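Local atomic coordinates of sulfotransferase (Alicyclobacillus acidocaldarius subsp. acidocaldarius, PDB entry 3RNL), a protein that probably transfers sulfuryl groups to acceptor molecules, as sulfotransferases do, and binds magnesium ions. Residues P32-P37 / A204-S209; D25-Q30 / Q197-C202; P108-L113 / D176-E181. One frame throughout, in Å; residues are numbered along the deposited sequence.

Contacts 1 and 2 are two parts of one buried layer: both use helix 195-206, their centres are about 8 Å apart, and Ile34 CB of contact 1 lies 3.4 Å from Leu28 O of contact 2. Their backbones share one magnesium ion, bound by Ser29 O and Ile34 O, with His31 O completing the protein ligands. Contact 3 has its centre about 16 Å from that of contact 1 and about 19 Å from that of contact 2, and one of its segments carries a second magnesium ion, bound by Asp176 O. Strand 111-116 ties it to the others: Lys111 NZ probably hydrogen-bonds to Phe205 O (3.0 Å), while Leu113 packs against Leu28 and Cys202.

Contact 1. Residues P32-P37 / A204-S209; sequences PDIYIP and AFLGVS. With MG (magnesium ion), chain B.
With CG1 anti to its carbonyl carbon (chi1 -59°) and CD1 extended beyond it (chi2 178°), Ile34 delivers its terminal methyl to Leu206 and Val208. The setting is the parallel alpha/beta fold of the sulfotransferases: edge strand 34-35 meets the turn that leaves helix 195-206 through a Schellman motif, where Gly207, lacking a side chain, easily takes positive phi. Ile34 CD1 is 4.2 Å from Leu206 CD1 and 4.1 Å from Val208 CG2, and Ile34 crosses both side chains at about a right angle. Branched aliphatic residues suit this buried place, which Phe11 of strand 11-13 also lines. Val208 is two-sided: CG2 meets Ile34, whereas CG1 rests against the carboxylate of Asp33, 3.6 Å from OD2. An alanine in place of Val208 would lack both methyls and would probably open a gap beside Ile34 CD1 and cost the Asp33 carboxylate its closest apolar neighbour in this turn, CG1. Asp33 OD1 accepts from Arg84 N, which helps fix the carboxylate. On the strand, Ile34 O turns to the magnesium ion at 2.4 Å. One water donates to Asp33 OD2 (2.8 Å) and accepts from Ser209 N (2.8 Å), bridging the segments.

Contact 2. Residues D25-Q30 / Q197-C202; sequences DRYLSQ and QVVRDC. With MG (magnesium ion), chain B.
Val199 meets helix 21-29 with both its methyls. CG2 lies 3.6 Å from Tyr27 CB and also touches the ring at CD2, approaching it obliquely, while CG1 lies 4.0 Å from Leu28 CD2. That same leucine methyl continues to Cys202 CB, 3.9 Å away, one turn further along the second helix. Val199 can serve two neighbours because CG1 stands anti to the backbone N (chi1 167°) and CG2 anti to the carbonyl carbon. Leu28 and Val199 run past each other in opposite directions, and Tyr27 crosses Val199 at about a right angle.

Behind this shell are two helices whose axes approach to 10.3 Å at a crossing angle of -61°, a separation that the side chains of Leu28, Tyr27, Val199 and Cys202 fill; the beta-branched valine sends a methyl to each of two neighbours, and the small cysteine leaves room for Leu28 CD2. Leu113 of strand 111-116 touches both Leu28 and Cys202, so both helices lie over the same face of the parallel sheet; Ile186 of strand 183-187 packs on Cys202, and Phe212 on Val199. In sulfotransferases the helix after the first strand follows the loop that holds the cofactor's phosphosulfate, and helix 21-29 has that position. In the last turn, near where the helix gives way to the loop, Ser29 O binds the magnesium ion at 2.4 Å, a carbonyl well suited to a hard cation. Between the helices the meeting groups are carbon throughout, which implies that van der Waals fit and exclusion of water hold them together.

Contact 3. Residues P108-L113 / D176-E181; sequences PDAKIL and DVFGRE. With MG (magnesium ion), chain C.
The end of Ile112 lies over a face of the Phe178 ring, the two side chains crossing at about a right angle. This is a CH-pi contact: Ile112 CD1 is 4.0 Å from the ring centroid and 15° off the ring normal, displaced slightly toward the rim. Ile112 CG1 joins it over the same ring, 3.9 Å from Phe178 CD2. The isoleucine lies along the ring because CG1 stands anti to the carbonyl carbon and the chain then folds at chi2 (-66°), laying both CG1 and CD1 on the aromatic face instead of touching it with a single methyl. Elsewhere round the ring Ala110 takes over: its O approaches Phe178 CD1 obliquely at 3.7 Å, and its CB lies 4.2 Å from Phe178 CE1. A small residue suits this spot, since it lets the backbone come close to the ring. Ala110 O also accepts from Gln182 NE2, which satisfies it beside an apolar neighbour.

Here a beta-alpha-beta crossover comes to its end. Strand 111-116 leads, through a long helical excursion, to helix 167-178 and then to strand 183-187, its parallel neighbour in the sheet. Ile112 faces this helix, while the next residue, Leu113, faces helix 195-206, so the two helices cover opposite faces of the sheet in an alpha-beta-alpha sandwich. Met103 of helix 99-106 and Val183 also pack on Phe178, a large flat residue able to meet helix and strands at once. Just after it Gly179 ends the helix with phi 82°; a side chain there would be jammed against Phe178 O. Two residues before Phe178, in the last turn of the helix, Asp176 O binds a magnesium ion at 2.3 Å, whose other ligands here are four waters, while Asp176 OD2 forms a salt bridge with Lys172 NZ.

Contact 1. Residues P32-P37 / A204-S209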
loop_
_atom_site.group_PDB
_atom_site.type_symbol
_atom_site.label_atom_id
_atom_site.label_comp_id
_atom_site.label_asym_id
_atom_site.label_seq_id
_atom_site.Cartn_x
_atom_site.Cartn_y
_atom_site.Cartn_z
ATOM N N PRO A 32 -12.337 -14.808 -12.009
ATOM C CA PRO A 32 -11.877 -15.366 -13.291
ATOM C C PRO A 32 -11.432 -14.309 -14.317
ATOM O O PRO A 32 -10.699 -14.649 -15.245
ATOM C CB PRO A 32 -13.109 -16.145 -13.803
ATOM C CG PRO A 32 -14.280 -15.527 -13.090
ATOM C CD PRO A 32 -13.754 -15.115 -11.732
ATOM N N ASP A 33 -11.895 -13.067 -14.165
ATOM C CA ASP A 33 -11.554 -11.966 -15.068
ATOM C C ASP A 33 -10.408 -11.070 -14.573
ATOM O O ASP A 33 -10.174 -10.010 -15.136
ATOM C CB ASP A 33 -12.791 -11.134 -15.404
ATOM C CG ASP A 33 -12.808 -10.657 -16.848
ATOM O OD1 ASP A 33 -11.928 -11.059 -17.651
ATOM O OD2 ASP A 33 -13.726 -9.880 -17.179
ATOM N N ILE A 34 -9.767 -11.449 -13.470
ATOM C CA ILE A 34 -8.662 -10.651 -12.925
ATOM C C ILE A 34 -7.397 -11.490 -12.808
ATOM O O ILE A 34 -7.441 -12.603 -12.279
ATOM C CB ILE A 34 -9.014 -10.139 -11.518
ATOM C CG1 ILE A 34 -10.279 -9.279 -11.566
ATOM C CG2 ILE A 34 -7.844 -9.342 -10.913
ATOM C CD1 ILE A 34 -10.722 -8.785 -10.182
ATOM N N TYR A 35 -6.266 -10.965 -13.278
ATOM C CA TYR A 35 -4.983 -11.643 -13.086
ATOM C C TYR A 35 -4.025 -10.753 -12.313
ATOM O O TYR A 35 -3.856 -9.592 -12.659
ATOM C CB TYR A 35 -4.316 -12.002 -14.419
ATOM C CG TYR A 35 -3.019 -12.749 -14.196
ATOM C CD1 TYR A 35 -3.026 -14.129 -14.012
ATOM C CD2 TYR A 35 -1.802 -12.081 -14.128
ATOM C CE1 TYR A 35 -1.859 -14.830 -13.784
ATOM C CE2 TYR A 35 -0.618 -12.784 -13.902
ATOM C CZ TYR A 35 -0.662 -14.156 -13.729
ATOM O OH TYR A 35 0.487 -14.872 -13.485
ATOM N N ILE A 36 -3.515 -11.262 -11.201
ATOM C CA ILE A 36 -2.419 -10.656 -10.452
ATOM C C ILE A 36 -1.252 -11.632 -10.331
ATOM O O ILE A 36 -1.473 -12.766 -9.896
ATOM C CB ILE A 36 -2.858 -10.154 -9.072
ATOM C CG1 ILE A 36 -3.999 -9.144 -9.221
ATOM C CG2 ILE A 36 -1.671 -9.508 -8.358
ATOM C CD1 ILE A 36 -4.607 -8.764 -7.892
ATOM N N PRO A 37 -0.050 -11.266 -10.802
ATOM C CA PRO A 37 1.045 -12.242 -10.714
ATOM C C PRO A 37 1.406 -12.608 -9.278
ATOM O O PRO A 37 1.125 -11.847 -8.363
ATOM C CB PRO A 37 2.226 -11.522 -11.386
ATOM C CG PRO A 37 1.898 -10.083 -11.327
ATOM C CD PRO A 37 0.390 -9.982 -11.376
ATOM N N ALA A 204 -16.560 -3.768 -9.516
ATOM C CA ALA A 204 -17.289 -2.720 -10.237
ATOM C C ALA A 204 -16.322 -1.629 -10.733
ATOM O O ALA A 204 -16.393 -1.176 -11.886
ATOM C CB ALA A 204 -18.368 -2.122 -9.343
ATOM N N PHE A 205 -15.427 -1.206 -9.852
ATOM C CA PHE A 205 -14.398 -0.209 -10.204
ATOM C C PHE A 205 -13.538 -0.677 -11.385
ATOM O O PHE A 205 -13.267 0.099 -12.323
ATOM C CB PHE A 205 -13.530 0.056 -8.976
ATOM C CG PHE A 205 -12.354 0.971 -9.226
ATOM C CD1 PHE A 205 -12.550 2.281 -9.645
ATOM C CD2 PHE A 205 -11.058 0.527 -8.996
ATOM C CE1 PHE A 205 -11.450 3.138 -9.849
ATOM C CE2 PHE A 205 -9.951 1.384 -9.182
ATOM C CZ PHE A 205 -10.160 2.678 -9.625
ATOM N N LEU A 206 -13.134 -1.947 -11.352
ATOM C CA LEU A 206 -12.267 -2.519 -12.382
ATOM C C LEU A 206 -13.034 -2.884 -13.648
ATOM O O LEU A 206 -12.434 -3.263 -14.646
ATOM C CB LEU A 206 -11.521 -3.754 -11.853
ATOM C CG LEU A 206 -10.541 -3.444 -10.709
ATOM C CD1 LEU A 206 -9.915 -4.707 -10.116
ATOM C CD2 LEU A 206 -9.448 -2.449 -11.167
ATOM N N GLY A 207 -14.357 -2.793 -13.587
ATOM C CA GLY A 207 -15.193 -3.088 -14.743
ATOM C C GLY A 207 -15.267 -4.572 -15.067
ATOM O O GLY A 207 -15.369 -4.945 -16.238
ATOM N N VAL A 208 -15.203 -5.426 -14.046
ATOM C CA VAL A 208 -15.444 -6.848 -14.260
ATOM C C VAL A 208 -16.704 -7.259 -13.505
ATOM O O VAL A 208 -17.257 -6.469 -12.734
ATOM C CB VAL A 208 -14.244 -7.716 -13.806
ATOM C CG1 VAL A 208 -12.996 -7.397 -14.647
ATOM C CG2 VAL A 208 -13.958 -7.525 -12.297
ATOM N N SER A 209 -17.127 -8.510 -13.673
ATOM C CA SER A 209 -18.417 -8.937 -13.142
ATOM C C SER A 209 -18.479 -8.830 -11.626
ATOM O O SER A 209 -17.561 -9.256 -10.913
ATOM C CB SER A 209 -18.740 -10.376 -13.565
ATOM O OG SER A 209 -19.941 -10.823 -12.948
HETATM MG MG MG B . -8.168 -14.718 -11.574
HETATM O O HOH W 1 -8.152 -15.668 -13.929
HETATM O O HOH W 2 -16.179 -10.100 -15.832
HETATM O O HOH W 3 -5.829 -15.822 -11.714
HETATM O O HOH W 4 -9.166 -17.018 -11.162
#

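Contact 2. Residues D25-Q30 / Q197-C202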
loop_
_atom_site.group_PDB
_atom_site.type_symbol
_atom_site.label_atom_id
_atom_site.label_comp_id
_atom_site.label_asym_id
_atom_site.label_seq_id
_atom_site.Cartn_x
_atom_site.Cartn_y
_atom_site.Cartn_z
ATOM N N ASP A 25 -5.522 -8.473 -2.463
ATOM C CA ASP A 25 -4.882 -9.071 -3.633
ATOM C C ASP A 25 -5.311 -10.544 -3.791
ATOM O O ASP A 25 -5.701 -10.973 -4.876
ATOM C CB ASP A 25 -3.356 -8.921 -3.492
ATOM C CG ASP A 25 -2.561 -9.682 -4.550
ATOM O OD1 ASP A 25 -3.071 -10.673 -5.114
ATOM O OD2 ASP A 25 -1.390 -9.294 -4.796
ATOM N N ARG A 26 -5.238 -11.309 -2.706
ATOM C CA ARG A 26 -5.625 -12.717 -2.747
ATOM C C ARG A 26 -7.074 -12.899 -3.218
ATOM O O ARG A 26 -7.369 -13.740 -4.077
ATOM C CB ARG A 26 -5.404 -13.354 -1.369
ATOM C CG ARG A 26 -5.791 -14.821 -1.275
ATOM C CD ARG A 26 -5.067 -15.488 -0.103
ATOM N NE ARG A 26 -5.027 -14.618 1.071
ATOM C CZ ARG A 26 -5.970 -14.587 2.008
ATOM N NH1 ARG A 26 -7.021 -15.391 1.911
ATOM N NH2 ARG A 26 -5.856 -13.759 3.045
ATOM N N TYR A 27 -7.980 -12.103 -2.663
ATOM C CA TYR A 27 -9.387 -12.199 -3.044
ATOM C C TYR A 27 -9.649 -11.804 -4.502
ATOM O O TYR A 27 -10.417 -12.468 -5.196
ATOM C CB TYR A 27 -10.254 -11.351 -2.122
ATOM C CG TYR A 27 -10.168 -11.747 -0.672
ATOM C CD1 TYR A 27 -9.818 -13.044 -0.302
ATOM C CD2 TYR A 27 -10.435 -10.827 0.329
ATOM C CE1 TYR A 27 -9.733 -13.405 1.039
ATOM C CE2 TYR A 27 -10.353 -11.179 1.669
ATOM C CZ TYR A 27 -10.005 -12.472 2.013
ATOM O OH TYR A 27 -9.933 -12.821 3.342
ATOM N N LEU A 28 -9.050 -10.705 -4.956
ATOM C CA LEU A 28 -9.265 -10.274 -6.336
ATOM C C LEU A 28 -8.713 -11.286 -7.331
ATOM O O LEU A 28 -9.311 -11.523 -8.387
ATOM C CB LEU A 28 -8.636 -8.902 -6.583
ATOM C CG LEU A 28 -9.376 -7.759 -5.893
ATOM C CD1 LEU A 28 -8.574 -6.468 -6.015
ATOM C CD2 LEU A 28 -10.775 -7.570 -6.466
ATOM N N SER A 29 -7.569 -11.877 -6.992
ATOM C CA SER A 29 -6.913 -12.848 -7.866
ATOM C C SER A 29 -7.822 -14.028 -8.166
ATOM O O SER A 29 -7.710 -14.650 -9.217
ATOM C CB SER A 29 -5.619 -13.369 -7.236
ATOM O OG SER A 29 -4.677 -12.330 -7.072
ATOM N N GLN A 30 -8.716 -14.340 -7.235
ATOM C CA GLN A 30 -9.628 -15.474 -7.414
ATOM C C GLN A 30 -10.661 -15.241 -8.519
ATOM O O GLN A 30 -11.243 -16.195 -9.035
ATOM C CB GLN A 30 -10.370 -15.788 -6.122
ATOM C CG GLN A 30 -9.480 -16.190 -4.960
ATOM C CD GLN A 30 -10.278 -16.327 -3.688
ATOM O OE1 GLN A 30 -11.504 -16.402 -3.730
ATOM N NE2 GLN A 30 -9.594 -16.354 -2.549
ATOM N N GLN A 197 -18.197 -7.473 0.286
ATOM C CA GLN A 197 -18.758 -6.251 -0.288
ATOM C C GLN A 197 -17.654 -5.385 -0.878
ATOM O O GLN A 197 -17.791 -4.828 -1.974
ATOM C CB GLN A 197 -19.522 -5.448 0.766
ATOM C CG GLN A 197 -20.182 -4.201 0.195
ATOM C CD GLN A 197 -21.244 -4.549 -0.829
ATOM O OE1 GLN A 197 -22.197 -5.260 -0.522
ATOM N NE2 GLN A 197 -21.066 -4.079 -2.057
ATOM N N VAL A 198 -16.558 -5.250 -0.139
ATOM C CA VAL A 198 -15.453 -4.427 -0.621
ATOM C C VAL A 198 -14.845 -5.019 -1.889
ATOM O O VAL A 198 -14.569 -4.306 -2.848
ATOM C CB VAL A 198 -14.369 -4.223 0.457
ATOM C CG1 VAL A 198 -13.142 -3.515 -0.142
ATOM C CG2 VAL A 198 -14.936 -3.425 1.622
ATOM N N VAL A 199 -14.643 -6.332 -1.913
ATOM C CA VAL A 199 -14.145 -6.968 -3.128
ATOM C C VAL A 199 -15.088 -6.746 -4.316
ATOM O O VAL A 199 -14.646 -6.450 -5.424
ATOM C CB VAL A 199 -13.917 -8.471 -2.904
ATOM C CG1 VAL A 199 -13.714 -9.189 -4.232
ATOM C CG2 VAL A 199 -12.711 -8.661 -1.967
ATOM N N ARG A 200 -16.392 -6.892 -4.092
ATOM C CA ARG A 200 -17.348 -6.642 -5.170
ATOM C C ARG A 200 -17.326 -5.187 -5.654
ATOM O O ARG A 200 -17.490 -4.928 -6.845
ATOM C CB ARG A 200 -18.762 -7.033 -4.737
ATOM C CG ARG A 200 -18.954 -8.528 -4.678
ATOM C CD ARG A 200 -20.278 -8.862 -4.000
ATOM N NE ARG A 200 -20.689 -10.229 -4.272
ATOM C CZ ARG A 200 -21.780 -10.787 -3.758
ATOM N NH1 ARG A 200 -22.555 -10.095 -2.933
ATOM N NH2 ARG A 200 -22.098 -12.037 -4.069
ATOM N N ASP A 201 -17.148 -4.245 -4.729
ATOM C CA ASP A 201 -16.989 -2.832 -5.099
ATOM C C ASP A 201 -15.759 -2.659 -5.996
ATOM O O ASP A 201 -15.786 -1.895 -6.973
ATOM C CB ASP A 201 -16.812 -1.945 -3.861
ATOM C CG ASP A 201 -18.059 -1.860 -2.994
ATOM O OD1 ASP A 201 -19.165 -2.208 -3.464
ATOM O OD2 ASP A 201 -17.925 -1.427 -1.820
ATOM N N CYS A 202 -14.677 -3.363 -5.670
ATOM C CA CYS A 202 -13.468 -3.278 -6.503
ATOM C C CYS A 202 -13.720 -3.865 -7.878
ATOM O O CYS A 202 -13.209 -3.367 -8.872
ATOM C CB CYS A 202 -12.276 -3.989 -5.863
ATOM S SG CYS A 202 -11.680 -3.181 -4.377
HETATM MG MG MG B . -8.168 -14.718 -11.574
HETATM O O HOH W 4 -9.166 -17.018 -11.162
HETATM O O HOH W 3 -5.829 -15.822 -11.714
HETATM O O HOH W 1 -8.152 -15.668 -13.929
#

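Contact 3. Residues P108-L113 / D176-E181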
loop_
_atom_site.group_PDB
_atom_site.type_symbol
_atom_site.label_atom_id
_atom_site.label_comp_id
_atom_site.label_asym_id
_atom_site.label_seq_id
_atom_site.Cartn_x
_atom_site.Cartn_y
_atom_site.Cartn_z
ATOM N N PRO A 108 -1.435 5.495 -18.946
ATOM C CA PRO A 108 -2.273 6.609 -18.493
ATOM C C PRO A 108 -3.725 6.211 -18.183
ATOM O O PRO A 108 -4.437 6.988 -17.553
ATOM C CB PRO A 108 -2.226 7.592 -19.669
ATOM C CG PRO A 108 -1.830 6.747 -20.863
ATOM C CD PRO A 108 -0.927 5.686 -20.318
ATOM N N ASP A 109 -4.154 5.048 -18.656
ATOM C CA ASP A 109 -5.520 4.576 -18.399
ATOM C C ASP A 109 -5.607 3.649 -17.181
ATOM O O ASP A 109 -6.670 3.094 -16.882
ATOM C CB ASP A 109 -6.076 3.882 -19.645
ATOM C CG ASP A 109 -6.239 4.849 -20.825
ATOM O OD1 ASP A 109 -6.497 6.052 -20.590
ATOM O OD2 ASP A 109 -6.101 4.414 -21.987
ATOM N N ALA A 110 -4.494 3.461 -16.485
ATOM C CA ALA A 110 -4.490 2.538 -15.340
ATOM C C ALA A 110 -5.416 2.964 -14.204
ATOM O O ALA A 110 -5.595 4.146 -13.943
ATOM C CB ALA A 110 -3.059 2.343 -14.808
ATOM N N LYS A 111 -5.965 1.981 -13.494
ATOM C CA LYS A 111 -6.756 2.262 -12.296
ATOM C C LYS A 111 -5.929 1.956 -11.055
ATOM O O LYS A 111 -5.049 1.094 -11.079
ATOM C CB LYS A 111 -8.035 1.434 -12.286
ATOM C CG LYS A 111 -8.989 1.839 -13.409
ATOM C CD LYS A 111 -10.179 0.872 -13.511
ATOM C CE LYS A 111 -10.964 1.169 -14.802
ATOM N NZ LYS A 111 -12.083 0.220 -15.069
ATOM N N ILE A 112 -6.190 2.696 -9.987
ATOM C CA ILE A 112 -5.353 2.644 -8.800
ATOM C C ILE A 112 -6.213 2.258 -7.607
ATOM O O ILE A 112 -7.247 2.900 -7.372
ATOM C CB ILE A 112 -4.775 4.035 -8.506
ATOM C CG1 ILE A 112 -4.052 4.610 -9.735
ATOM C CG2 ILE A 112 -3.872 3.997 -7.251
ATOM C CD1 ILE A 112 -2.794 3.835 -10.133
ATOM N N LEU A 113 -5.803 1.217 -6.876
ATOM C CA LEU A 113 -6.447 0.852 -5.608
ATOM C C LEU A 113 -5.547 1.207 -4.446
ATOM O O LEU A 113 -4.376 0.820 -4.423
ATOM C CB LEU A 113 -6.721 -0.661 -5.559
ATOM C CG LEU A 113 -7.871 -1.115 -6.467
ATOM C CD1 LEU A 113 -7.915 -2.642 -6.581
ATOM C CD2 LEU A 113 -9.196 -0.585 -5.920
ATOM N N ASP A 176 -4.062 13.694 -8.192
ATOM C CA ASP A 176 -3.639 14.704 -9.161
ATOM C C ASP A 176 -3.238 14.047 -10.481
ATOM O O ASP A 176 -3.618 14.489 -11.559
ATOM C CB ASP A 176 -2.437 15.507 -8.651
ATOM C CG ASP A 176 -2.796 16.460 -7.528
ATOM O OD1 ASP A 176 -4.007 16.731 -7.318
ATOM O OD2 ASP A 176 -1.857 16.962 -6.869
ATOM N N VAL A 177 -2.439 13.002 -10.413
ATOM C CA VAL A 177 -1.915 12.410 -11.655
ATOM C C VAL A 177 -2.990 11.646 -12.446
ATOM O O VAL A 177 -3.122 11.813 -13.677
ATOM C CB VAL A 177 -0.715 11.477 -11.338
ATOM C CG1 VAL A 177 -0.307 10.663 -12.572
ATOM C CG2 VAL A 177 0.471 12.302 -10.814
ATOM N N PHE A 178 -3.706 10.758 -11.757
ATOM C CA PHE A 178 -4.672 9.898 -12.435
ATOM C C PHE A 178 -6.096 10.426 -12.517
ATOM O O PHE A 178 -6.846 10.031 -13.409
ATOM C CB PHE A 178 -4.669 8.504 -11.775
ATOM C CG PHE A 178 -3.453 7.709 -12.116
ATOM C CD1 PHE A 178 -3.404 7.014 -13.310
ATOM C CD2 PHE A 178 -2.333 7.712 -11.288
ATOM C CE1 PHE A 178 -2.263 6.285 -13.665
ATOM C CE2 PHE A 178 -1.191 6.994 -11.644
ATOM C CZ PHE A 178 -1.158 6.286 -12.841
ATOM N N GLY A 179 -6.437 11.391 -11.674
ATOM C CA GLY A 179 -7.813 11.867 -11.613
ATOM C C GLY A 179 -8.690 10.975 -10.749
ATOM O O GLY A 179 -8.431 9.789 -10.594
ATOM N N ARG A 180 -9.759 11.540 -10.199
ATOM C CA ARG A 180 -10.627 10.788 -9.294
ATOM C C ARG A 180 -11.319 9.597 -9.970
ATOM O O ARG A 180 -11.616 8.594 -9.325
ATOM C CB ARG A 180 -11.661 11.727 -8.666
ATOM C CG ARG A 180 -12.269 11.220 -7.368
ATOM C CD ARG A 180 -12.936 12.359 -6.591
ATOM N NE ARG A 180 -11.972 13.375 -6.161
ATOM C CZ ARG A 180 -11.420 13.419 -4.951
ATOM N NH1 ARG A 180 -11.739 12.505 -4.045
ATOM N NH2 ARG A 180 -10.555 14.381 -4.646
ATOM N N GLU A 181 -11.566 9.702 -11.271
ATOM C CA GLU A 181 -12.186 8.597 -12.003
ATOM C C GLU A 181 -11.364 7.295 -11.933
ATOM O O GLU A 181 -11.908 6.182 -11.999
ATOM C CB GLU A 181 -12.400 9.019 -13.464
ATOM C CG GLU A 181 -13.117 7.996 -14.317
ATOM C CD GLU A 181 -14.600 7.942 -14.030
ATOM O OE1 GLU A 181 -15.247 9.014 -14.001
ATOM O OE2 GLU A 181 -15.117 6.823 -13.829
HETATM MG MG MG C . -4.572 16.382 -12.522
HETATM O O HOH W 5 -5.341 17.480 -10.999
HETATM O O HOH W 6 -3.137 15.587 -14.007
HETATM O O HOH W 7 -2.392 17.521 -11.822
HETATM O O HOH W 8 -6.289 14.861 -13.365
#